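Local coordinates for sortase (Actinomyces oris, PDB 2XWG), which is a class C sortase of fimbrial assembly, a presumed cysteine transpeptidase that probably joins pilin subunits into fimbriae, here as its calcium-bound catalytic domain, at residues Q179-E184 against G227-M232. Numbering follows the deposited sequence.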
loop_
_atom_site.group_PDB
_atom_site.type_symbol
_atom_site.label_atom_id
_atom_site.label_comp_id
_atom_site.label_asym_id
_atom_site.label_seq_id
_atom_site.Cartn_x
_atom_site.Cartn_y
_atom_site.Cartn_z
ATOM N N GLN A 179 11.417 9.797 -6.564
ATOM C CA GLN A 179 12.217 9.237 -5.489
ATOM C C GLN A 179 11.926 7.761 -5.209
ATOM O O GLN A 179 10.773 7.373 -5.102
ATOM C CB GLN A 179 11.965 10.065 -4.246
ATOM C CG GLN A 179 12.989 9.881 -3.169
ATOM C CD GLN A 179 12.959 11.029 -2.190
ATOM O OE1 GLN A 179 12.881 12.206 -2.597
ATOM N NE2 GLN A 179 12.996 10.704 -0.891
ATOM N N THR A 180 12.967 6.943 -5.085
ATOM C CA THR A 180 12.779 5.512 -4.904
ATOM C C THR A 180 13.077 5.093 -3.472
ATOM O O THR A 180 14.163 5.346 -2.963
ATOM C CB THR A 180 13.655 4.689 -5.864
ATOM O OG1 THR A 180 13.254 4.938 -7.216
ATOM C CG2 THR A 180 13.500 3.207 -5.599
ATOM N N LEU A 181 12.112 4.433 -2.836
ATOM C CA LEU A 181 12.216 4.050 -1.445
ATOM C C LEU A 181 12.508 2.553 -1.325
ATOM O O LEU A 181 11.730 1.734 -1.810
ATOM C CB LEU A 181 10.894 4.341 -0.752
ATOM C CG LEU A 181 10.192 5.672 -1.003
ATOM C CD1 LEU A 181 9.000 5.751 -0.078
ATOM C CD2 LEU A 181 11.121 6.869 -0.786
ATOM N N LYS A 182 13.615 2.189 -0.684
ATOM C CA LYS A 182 13.907 0.785 -0.466
ATOM C C LYS A 182 13.364 0.336 0.873
ATOM O O LYS A 182 13.682 0.953 1.891
ATOM C CB LYS A 182 15.409 0.545 -0.496
ATOM C CG LYS A 182 15.817 -0.904 -0.334
ATOM C CD LYS A 182 17.332 -1.033 -0.390
ATOM C CE LYS A 182 17.772 -2.480 -0.430
ATOM N NZ LYS A 182 19.266 -2.624 -0.264
ATOM N N TYR A 183 12.547 -0.727 0.878
ATOM C CA TYR A 183 12.103 -1.384 2.122
ATOM C C TYR A 183 12.631 -2.815 2.234
ATOM O O TYR A 183 12.802 -3.498 1.226
ATOM C CB TYR A 183 10.581 -1.396 2.224
ATOM C CG TYR A 183 10.012 -0.016 2.316
ATOM C CD1 TYR A 183 9.795 0.727 1.187
ATOM C CD2 TYR A 183 9.705 0.546 3.530
ATOM C CE1 TYR A 183 9.294 1.995 1.262
ATOM C CE2 TYR A 183 9.193 1.802 3.620
ATOM C CZ TYR A 183 8.995 2.534 2.480
ATOM O OH TYR A 183 8.487 3.815 2.549
ATOM N N GLU A 184 12.898 -3.266 3.456
ATOM C CA GLU A 184 13.325 -4.640 3.679
ATOM C C GLU A 184 12.254 -5.350 4.514
ATOM O O GLU A 184 11.760 -4.791 5.493
ATOM C CB GLU A 184 14.691 -4.669 4.373
ATOM C CG GLU A 184 15.195 -6.076 4.714
ATOM C CD GLU A 184 16.521 -6.079 5.494
ATOM O OE1 GLU A 184 16.632 -5.334 6.503
ATOM O OE2 GLU A 184 17.449 -6.832 5.098
ATOM N N GLY A 227 7.450 -4.295 5.358
ATOM C CA GLY A 227 8.840 -3.942 5.131
ATOM C C GLY A 227 9.159 -2.666 5.885
ATOM O O GLY A 227 8.262 -1.851 6.134
ATOM N N GLU A 228 10.426 -2.487 6.253
ATOM C CA GLU A 228 10.847 -1.269 6.927
ATOM C C GLU A 228 11.864 -0.514 6.084
ATOM O O GLU A 228 12.742 -1.117 5.461
ATOM C CB GLU A 228 11.412 -1.564 8.310
ATOM C CG GLU A 228 11.606 -0.304 9.159
ATOM C CD GLU A 228 11.518 -0.588 10.661
ATOM O OE1 GLU A 228 11.472 -1.780 11.050
ATOM O OE2 GLU A 228 11.485 0.380 11.451
ATOM N N ARG A 229 11.731 0.806 6.054
ATOM C CA ARG A 229 12.599 1.642 5.251
ATOM C C ARG A 229 14.063 1.313 5.538
ATOM O O ARG A 229 14.462 1.207 6.687
ATOM C CB ARG A 229 12.312 3.119 5.547
ATOM C CG ARG A 229 13.127 4.117 4.717
ATOM C CD ARG A 229 12.711 4.101 3.251
ATOM N NE ARG A 229 13.389 5.128 2.457
ATOM C CZ ARG A 229 12.945 6.379 2.366
ATOM N NH1 ARG A 229 11.849 6.730 3.027
ATOM N NH2 ARG A 229 13.583 7.279 1.634
ATOM N N VAL A 230 14.846 1.130 4.482
ATOM C CA VAL A 230 16.282 0.929 4.583
ATOM C C VAL A 230 17.000 1.953 3.696
ATOM O O VAL A 230 16.656 2.106 2.519
ATOM C CB VAL A 230 16.690 -0.466 4.092
ATOM C CG1 VAL A 230 18.147 -0.444 3.648
ATOM C CG2 VAL A 230 16.461 -1.517 5.181
ATOM N N PRO A 231 17.991 2.678 4.248
ATOM C CA PRO A 231 18.740 3.562 3.338
ATOM C C PRO A 231 19.714 2.759 2.475
ATOM O O PRO A 231 20.130 1.658 2.867
ATOM C CB PRO A 231 19.480 4.517 4.293
ATOM C CG PRO A 231 18.710 4.425 5.611
ATOM C CD PRO A 231 18.271 2.975 5.665
ATOM N N MET A 232 20.063 3.294 1.308
ATOM C CA MET A 232 20.868 2.528 0.352
ATOM C C MET A 232 22.371 2.855 0.387
ATOM O O MET A 232 22.804 3.911 -0.079
ATOM C CB MET A 232 20.299 2.693 -1.060
ATOM C CG MET A 232 18.791 2.541 -1.115
ATOM S SD MET A 232 18.146 2.646 -2.797
ATOM C CE MET A 232 16.995 4.023 -2.643
#
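The Y183 ring overlaps the aliphatic part of the R229 side chain, with CD of R229 lying 4.1 Å above the plane of one ring face, offset toward the rim. CG of Y183 lies beside its own backbone N (chi1 -64°), which brings CD2 to 3.2 Å from R229 N. R229 bends at chi2 (69°) and runs on to L181, whose CD2 sits over a face of the guanidinium, 3.5 Å from NH2. Y183 OH hydrogen-bonds D206 and R229 NH1 forms a salt bridge to the same carboxylate, on neighbouring strand 206-214. An alanine in place of Y183 would probably uncover the R229 methylenes and deprive D206 of its hydroxyl partner.

Strands 179-191 and 221-229 of the sortase beta-fold pair antiparallel here. E184 and E228 exchange two backbone bonds, E228 N to E184 O being 2.8 Å. V230 N reaches K182 O at 2.8 Å, nearly straight at 174°, flanking the non-hydrogen-bonded pair Y183-R229. On the other side of the sheet, E184 CB meets V230 CG2 at 3.7 Å, while the extended K182 chain crosses M232, K182 CD lying 3.9 Å from M232 CG. Aliphatic portions of charged chains thus supply much of the packing, while D206 probably offsets the R229 charge.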